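Local atomic coordinates of alpha-1,2-Mannosidase (Trichoderma reesei, PDB entry 1HCU), a protein that probably trims alpha-1,2-linked mannose residues from high-mannose N-glycans on glycoproteins, as a calcium-dependent hydrolase of glycosyl hydrolase family 47. Residues Glu249-Asp258 / Val482-Arg493. Residues are numbered along the deposited sequence; the frame is centred on the assembly and turned at random.
With CA (calcium ion), chain H.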
ATOM      1  N   GLU A 249      -4.919   8.367  -1.933  1.00  9.37           N
ATOM      2  CA  GLU A 249      -4.783   7.820  -0.583  1.00  9.00           C
ATOM      3  C   GLU A 249      -4.107   8.805   0.377  1.00 10.01           C
ATOM      4  O   GLU A 249      -4.619   9.070   1.468  1.00 10.59           O
ATOM      5  CB  GLU A 249      -3.971   6.506  -0.623  1.00  8.20           C
ATOM      6  CG  GLU A 249      -3.798   5.765   0.718  1.00 12.97           C
ATOM      7  CD  GLU A 249      -2.845   4.557   0.618  1.00 15.47           C
ATOM      8  OE1 GLU A 249      -2.499   3.959   1.668  1.00 16.47           O
ATOM      9  OE2 GLU A 249      -2.444   4.205  -0.512  1.00 15.90           O
ATOM     10  N   TYR A 250      -2.954   9.339  -0.020  1.00  9.49           N
ATOM     11  CA  TYR A 250      -2.216  10.255   0.846  1.00 11.38           C
ATOM     12  C   TYR A 250      -2.890  11.604   1.060  1.00 10.82           C
ATOM     13  O   TYR A 250      -2.583  12.310   2.018  1.00 12.02           O
ATOM     14  CB  TYR A 250      -0.784  10.461   0.327  1.00 13.58           C
ATOM     15  CG  TYR A 250       0.209   9.406   0.794  1.00 16.43           C
ATOM     16  CD1 TYR A 250       1.576   9.526   0.510  1.00 19.58           C
ATOM     17  CD2 TYR A 250      -0.216   8.273   1.483  1.00 19.30           C
ATOM     18  CE1 TYR A 250       2.491   8.533   0.895  1.00 19.49           C
ATOM     19  CE2 TYR A 250       0.693   7.275   1.873  1.00 20.46           C
ATOM     20  CZ  TYR A 250       2.035   7.407   1.573  1.00 18.02           C
ATOM     21  OH  TYR A 250       2.898   6.394   1.916  1.00 13.65           O
ATOM     22  N   LEU A 251      -3.812  11.957   0.176  1.00  9.66           N
ATOM     23  CA  LEU A 251      -4.529  13.212   0.300  1.00  9.75           C
ATOM     24  C   LEU A 251      -5.300  13.256   1.620  1.00 11.17           C
ATOM     25  O   LEU A 251      -5.168  14.206   2.400  1.00 10.38           O
ATOM     26  CB  LEU A 251      -5.494  13.370  -0.868  1.00  9.69           C
ATOM     27  CG  LEU A 251      -5.280  14.480  -1.904  1.00  9.73           C
ATOM     28  CD1 LEU A 251      -3.830  14.749  -2.195  1.00  8.98           C
ATOM     29  CD2 LEU A 251      -6.010  14.055  -3.158  1.00  7.27           C
ATOM     30  N   ILE A 252      -6.098  12.224   1.877  1.00 10.99           N
ATOM     31  CA  ILE A 252      -6.873  12.174   3.109  1.00 10.60           C
ATOM     32  C   ILE A 252      -5.982  11.798   4.296  1.00 11.12           C
ATOM     33  O   ILE A 252      -6.242  12.213   5.428  1.00 11.10           O
ATOM     34  CB  ILE A 252      -8.041  11.161   2.992  1.00 10.27           C
ATOM     35  CG1 ILE A 252      -8.956  11.251   4.218  1.00  8.92           C
ATOM     36  CG2 ILE A 252      -7.490   9.760   2.838  1.00  9.38           C
ATOM     37  CD1 ILE A 252      -9.665  12.578   4.368  1.00  7.59           C
ATOM     38  N   LYS A 253      -4.925  11.029   4.047  1.00 10.37           N
ATOM     39  CA  LYS A 253      -4.044  10.636   5.140  1.00 12.27           C
ATOM     40  C   LYS A 253      -3.242  11.806   5.704  1.00 12.02           C
ATOM     41  O   LYS A 253      -2.902  11.815   6.888  1.00 15.49           O
ATOM     42  CB  LYS A 253      -3.124   9.488   4.712  1.00 10.97           C
ATOM     43  CG  LYS A 253      -3.864   8.153   4.638  1.00 12.20           C
ATOM     44  CD  LYS A 253      -2.930   6.971   4.435  1.00 11.09           C
ATOM     45  CE  LYS A 253      -3.698   5.653   4.469  1.00 10.59           C
ATOM     46  NZ  LYS A 253      -2.786   4.478   4.293  1.00 11.00           N
ATOM     47  N   MET A 254      -2.957  12.792   4.861  1.00 10.79           N
ATOM     48  CA  MET A 254      -2.232  13.981   5.289  1.00  8.42           C
ATOM     49  C   MET A 254      -3.159  14.783   6.191  1.00  8.82           C
ATOM     50  O   MET A 254      -2.709  15.462   7.120  1.00  8.77           O
ATOM     51  CB  MET A 254      -1.824  14.842   4.082  1.00  8.23           C
ATOM     52  CG  MET A 254      -0.646  14.306   3.284  1.00  8.66           C
ATOM     53  SD  MET A 254       0.731  13.798   4.369  1.00 14.99           S
ATOM     54  CE  MET A 254       1.395  15.374   4.849  1.00 13.50           C
ATOM     55  N   TYR A 255      -4.459  14.697   5.921  1.00  9.38           N
ATOM     56  CA  TYR A 255      -5.445  15.417   6.728  1.00 10.44           C
ATOM     57  C   TYR A 255      -5.496  14.833   8.133  1.00 11.21           C
ATOM     58  O   TYR A 255      -5.792  15.541   9.095  1.00 11.68           O
ATOM     59  CB  TYR A 255      -6.830  15.333   6.087  1.00  9.42           C
ATOM     60  CG  TYR A 255      -7.918  16.043   6.863  1.00  9.76           C
ATOM     61  CD1 TYR A 255      -7.946  17.437   6.970  1.00  9.41           C
ATOM     62  CD2 TYR A 255      -8.945  15.319   7.463  1.00 10.64           C
ATOM     63  CE1 TYR A 255      -8.980  18.090   7.653  1.00  7.23           C
ATOM     64  CE2 TYR A 255      -9.978  15.957   8.143  1.00 11.41           C
ATOM     65  CZ  TYR A 255      -9.994  17.335   8.235  1.00 11.53           C
ATOM     66  OH  TYR A 255     -11.041  17.936   8.909  1.00 16.05           O
ATOM     67  N   LEU A 256      -5.224  13.533   8.242  1.00 11.03           N
ATOM     68  CA  LEU A 256      -5.220  12.866   9.538  1.00 10.50           C
ATOM     69  C   LEU A 256      -3.929  13.295  10.242  1.00 11.02           C
ATOM     70  O   LEU A 256      -3.927  13.575  11.446  1.00  8.54           O
ATOM     71  CB  LEU A 256      -5.226  11.340   9.358  1.00 11.08           C
ATOM     72  CG  LEU A 256      -5.720  10.444  10.506  1.00 14.93           C
ATOM     73  CD1 LEU A 256      -5.220   9.004  10.312  1.00 12.22           C
ATOM     74  CD2 LEU A 256      -5.239  10.972  11.834  1.00 16.11           C
ATOM     75  N   TYR A 257      -2.836  13.351   9.480  1.00  8.92           N
ATOM     76  CA  TYR A 257      -1.542  13.730  10.034  1.00  9.17           C
ATOM     77  C   TYR A 257      -1.578  15.133  10.645  1.00  8.10           C
ATOM     78  O   TYR A 257      -0.915  15.396  11.638  1.00  8.05           O
ATOM     79  CB  TYR A 257      -0.441  13.635   8.961  1.00  8.85           C
ATOM     80  CG  TYR A 257       0.950  13.832   9.529  1.00 11.34           C
ATOM     81  CD1 TYR A 257       1.621  15.052   9.391  1.00 12.14           C
ATOM     82  CD2 TYR A 257       1.568  12.822  10.275  1.00 10.83           C
ATOM     83  CE1 TYR A 257       2.877  15.261   9.989  1.00 15.07           C
ATOM     84  CE2 TYR A 257       2.817  13.023  10.872  1.00 13.37           C
ATOM     85  CZ  TYR A 257       3.464  14.240  10.729  1.00 13.71           C
ATOM     86  OH  TYR A 257       4.684  14.426  11.330  1.00 14.46           O
ATOM     87  N   ASP A 258      -2.359  16.027  10.047  1.00 11.16           N
ATOM     88  CA  ASP A 258      -2.519  17.398  10.546  1.00 12.15           C
ATOM     89  C   ASP A 258      -3.679  18.057   9.787  1.00 12.01           C
ATOM     90  O   ASP A 258      -3.495  18.599   8.700  1.00 11.78           O
ATOM     91  CB  ASP A 258      -1.225  18.207  10.362  1.00 13.95           C
ATOM     92  CG  ASP A 258      -1.323  19.610  10.958  1.00 17.35           C
ATOM     93  OD1 ASP A 258      -0.287  20.294  11.061  1.00 19.58           O
ATOM     94  OD2 ASP A 258      -2.439  20.031  11.320  1.00 19.13           O
ATOM     95  N   VAL A 482      -1.056   6.881  11.737  1.00 13.72           N
ATOM     96  CA  VAL A 482      -1.518   6.889  10.356  1.00 13.44           C
ATOM     97  C   VAL A 482      -0.671   5.934   9.543  1.00 12.54           C
ATOM     98  O   VAL A 482       0.555   6.044   9.536  1.00 13.31           O
ATOM     99  CB  VAL A 482      -1.379   8.282   9.702  1.00 17.00           C
ATOM    100  CG1 VAL A 482      -2.110   8.296   8.358  1.00 13.46           C
ATOM    101  CG2 VAL A 482      -1.923   9.347  10.621  1.00 21.24           C
ATOM    102  N   PHE A 483      -1.322   5.006   8.846  1.00 12.57           N
ATOM    103  CA  PHE A 483      -0.595   4.041   8.029  1.00 12.00           C
ATOM    104  C   PHE A 483      -0.161   4.648   6.694  1.00 13.16           C
ATOM    105  O   PHE A 483      -0.963   5.282   5.989  1.00 11.27           O
ATOM    106  CB  PHE A 483      -1.444   2.799   7.750  1.00 12.09           C
ATOM    107  CG  PHE A 483      -1.691   1.928   8.957  1.00 10.69           C
ATOM    108  CD1 PHE A 483      -2.882   2.026   9.670  1.00 13.45           C
ATOM    109  CD2 PHE A 483      -0.753   0.980   9.354  1.00 10.34           C
ATOM    110  CE1 PHE A 483      -3.139   1.184  10.765  1.00 12.61           C
ATOM    111  CE2 PHE A 483      -0.998   0.137  10.443  1.00 12.87           C
ATOM    112  CZ  PHE A 483      -2.195   0.241  11.148  1.00 10.78           C
ATOM    113  N   ASN A 484       1.114   4.460   6.358  1.00 11.58           N
ATOM    114  CA  ASN A 484       1.637   4.956   5.098  1.00 12.03           C
ATOM    115  C   ASN A 484       1.180   3.907   4.087  1.00 11.92           C
ATOM    116  O   ASN A 484       0.540   2.929   4.464  1.00 11.64           O
ATOM    117  CB  ASN A 484       3.173   5.094   5.156  1.00 12.65           C
ATOM    118  CG  ASN A 484       3.913   3.870   4.633  1.00 12.86           C
ATOM    119  OD1 ASN A 484       3.545   2.728   4.907  1.00 15.73           O
ATOM    120  ND2 ASN A 484       4.979   4.115   3.889  1.00 12.84           N
ATOM    121  N   THR A 485       1.497   4.091   2.816  1.00 12.22           N
ATOM    122  CA  THR A 485       1.039   3.142   1.809  1.00 13.33           C
ATOM    123  C   THR A 485       1.593   1.718   1.937  1.00 14.30           C
ATOM    124  O   THR A 485       1.034   0.788   1.375  1.00 14.77           O
ATOM    125  CB  THR A 485       1.318   3.692   0.399  1.00 13.06           C
ATOM    126  OG1 THR A 485       0.225   3.358  -0.452  1.00 15.24           O
ATOM    127  CG2 THR A 485       2.601   3.118  -0.174  1.00 15.37           C
ATOM    128  N   GLU A 486       2.680   1.542   2.683  1.00 15.03           N
ATOM    129  CA  GLU A 486       3.276   0.215   2.849  1.00 14.97           C
ATOM    130  C   GLU A 486       2.967  -0.299   4.259  1.00 15.14           C
ATOM    131  O   GLU A 486       3.759  -1.016   4.873  1.00 14.95           O
ATOM    132  CB  GLU A 486       4.798   0.285   2.631  1.00 15.88           C
ATOM    133  CG  GLU A 486       5.496  -1.065   2.489  1.00 19.03           C
ATOM    134  CD  GLU A 486       5.385  -1.654   1.081  1.00 19.97           C
ATOM    135  OE1 GLU A 486       4.633  -1.105   0.248  1.00 18.76           O
ATOM    136  OE2 GLU A 486       6.057  -2.678   0.815  1.00 19.85           O
ATOM    137  N   ALA A 487       1.815   0.105   4.773  1.00 14.28           N
ATOM    138  CA  ALA A 487       1.371  -0.308   6.094  1.00 13.90           C
ATOM    139  C   ALA A 487       2.326   0.065   7.224  1.00 13.71           C
ATOM    140  O   ALA A 487       2.410  -0.651   8.219  1.00 12.57           O
ATOM    141  CB  ALA A 487       1.122  -1.813   6.103  1.00 14.69           C
ATOM    142  N   HIS A 488       3.049   1.171   7.075  1.00 14.58           N
ATOM    143  CA  HIS A 488       3.957   1.623   8.131  1.00 14.60           C
ATOM    144  C   HIS A 488       3.299   2.798   8.846  1.00 15.19           C
ATOM    145  O   HIS A 488       3.198   3.889   8.297  1.00 16.94           O
ATOM    146  CB  HIS A 488       5.312   2.040   7.554  1.00 13.75           C
ATOM    147  CG  HIS A 488       6.036   0.924   6.869  1.00 13.22           C
ATOM    148  ND1 HIS A 488       6.225  -0.306   7.457  1.00 13.31           N
ATOM    149  CD2 HIS A 488       6.589   0.842   5.636  1.00 13.00           C
ATOM    150  CE1 HIS A 488       6.859  -1.102   6.615  1.00 12.77           C
ATOM    151  NE2 HIS A 488       7.091  -0.430   5.504  1.00 12.02           N
ATOM    152  N   PRO A 489       2.840   2.584  10.087  1.00 14.91           N
ATOM    153  CA  PRO A 489       2.175   3.611  10.897  1.00 14.95           C
ATOM    154  C   PRO A 489       3.084   4.690  11.490  1.00 15.10           C
ATOM    155  O   PRO A 489       4.051   4.376  12.176  1.00 17.62           O
ATOM    156  CB  PRO A 489       1.499   2.785  11.983  1.00 14.67           C
ATOM    157  CG  PRO A 489       2.516   1.710  12.228  1.00 13.01           C
ATOM    158  CD  PRO A 489       2.881   1.299  10.810  1.00 14.16           C
ATOM    159  N   PHE A 490       2.759   5.954  11.238  1.00 14.12           N
ATOM    160  CA  PHE A 490       3.536   7.081  11.765  1.00 15.15           C
ATOM    161  C   PHE A 490       2.690   7.818  12.799  1.00 16.54           C
ATOM    162  O   PHE A 490       1.465   7.859  12.674  1.00 17.80           O
ATOM    163  CB  PHE A 490       3.866   8.078  10.647  1.00 13.46           C
ATOM    164  CG  PHE A 490       4.644   7.495   9.517  1.00 13.63           C
ATOM    165  CD1 PHE A 490       4.535   8.036   8.239  1.00 15.66           C
ATOM    166  CD2 PHE A 490       5.492   6.415   9.721  1.00 13.48           C
ATOM    167  CE1 PHE A 490       5.266   7.499   7.177  1.00 17.37           C
ATOM    168  CE2 PHE A 490       6.220   5.876   8.680  1.00 14.23           C
ATOM    169  CZ  PHE A 490       6.110   6.416   7.402  1.00 16.78           C
ATOM    170  N   SER A 491       3.318   8.394  13.821  1.00 17.41           N
ATOM    171  CA  SER A 491       2.548   9.166  14.804  1.00 18.71           C
ATOM    172  C   SER A 491       2.163  10.451  14.083  1.00 19.22           C
ATOM    173  O   SER A 491       2.927  10.936  13.247  1.00 19.39           O
ATOM    174  CB  SER A 491       3.392   9.536  16.026  1.00 17.89           C
ATOM    175  OG  SER A 491       3.727   8.403  16.799  1.00 19.90           O
ATOM    176  N   ILE A 492       0.990  10.998  14.392  1.00 18.81           N
ATOM    177  CA  ILE A 492       0.550  12.240  13.758  1.00 19.51           C
ATOM    178  C   ILE A 492       1.266  13.422  14.415  1.00 21.20           C
ATOM    179  O   ILE A 492       1.669  13.345  15.572  1.00 20.87           O
ATOM    180  CB  ILE A 492      -0.978  12.428  13.875  1.00 18.62           C
ATOM    181  CG1 ILE A 492      -1.365  12.727  15.328  1.00 17.68           C
ATOM    182  CG2 ILE A 492      -1.685  11.159  13.382  1.00 17.58           C
ATOM    183  CD1 ILE A 492      -2.824  13.081  15.518  1.00 20.02           C
ATOM    184  N   ARG A 493       1.407  14.512  13.671  1.00 24.41           N
ATOM    185  CA  ARG A 493       2.109  15.706  14.139  1.00 28.29           C
ATOM    186  C   ARG A 493       2.029  16.095  15.623  1.00 32.10           C
ATOM    187  O   ARG A 493       3.054  16.436  16.225  1.00 34.32           O
ATOM    188  CB  ARG A 493       1.714  16.896  13.267  1.00 25.72           C
ATOM    189  CG  ARG A 493       2.421  18.195  13.607  1.00 22.90           C
ATOM    190  CD  ARG A 493       2.280  19.182  12.460  1.00 22.41           C
ATOM    191  NE  ARG A 493       3.256  18.939  11.406  1.00 22.55           N
ATOM    192  CZ  ARG A 493       3.194  19.471  10.191  1.00 24.83           C
ATOM    193  NH1 ARG A 493       4.140  19.206   9.296  1.00 23.67           N
ATOM    194  NH2 ARG A 493       2.168  20.250   9.862  1.00 24.62           N
TER
HETATM  195 CA    CA H1495      -0.544   0.624  -0.829  1.00 23.52          CA
HETATM  196  O   HOH W   1      -2.651   1.803  -2.094  1.00 16.54           O
HETATM  197  O   HOH W   2       1.608   1.208  -2.600  1.00 18.82           O
HETATM  198  O   HOH W   3      -0.529  -0.763  -3.236  1.00 46.70           O
HETATM  199  O   HOH W   4      -1.433  -1.760   0.250  1.00 11.59           O
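T485 binds calcium through two of its own oxygens, carbonyl O at 2.7 Å and OG1 at 2.9 Å, while its hydroxyl donates to OE2 of E249, 2.8 Å from OG1. Threonine suits this place because its hydroxyl, carried on CB, lies close enough to the main chain to share the ion with its own carbonyl, and still has a proton for E249. OG1 meets OE2 on the syn side, 35° out of the carboxylate plane, and OE2 also accepts from a calcium-bound water, making E249 a second-shell residue. Its extended chain, CG anti to the backbone N (chi1 -177°), carries the carboxylate from the helix to T485. Tyrosine's rigid ring holds Y250 OH far enough out to accept a nearly straight bond from T485 N (2.8 Å, 173°) at the ring edge. N484 OD1 shapes the type I turn N484-A487, accepting from E486 N (an Asx turn) and H488 N on opposite faces of its amide.

One turn on, the long, extended chain of K253 reaches F483 O, with NZ above the carbonyl plane; a salt bridge to E249 OE1 pairs its buried ammonium. A further turn along, branched L256 and V482 pack tightly tip to tip, CD1 3.3 Å from CG2.

At the helix's C-terminal end, R493 N lies over one face of the Y257 ring and donates to Y257 O, while R493 CB makes a CH-pi contact with the ring. R493 bends at chi3 to form a salt bridge, NH2 2.7 Å from D258 OD1; D190 makes a second with R493 NE and hydrogen-bonds Y257 OH.

The contact joins helix 245-257 to the C-terminal hairpin, strands 481-483 and 489-491, which plugs the family's (alpha/alpha)7 barrel; helices 98-117, 182-192 and 451-465 also pack around it.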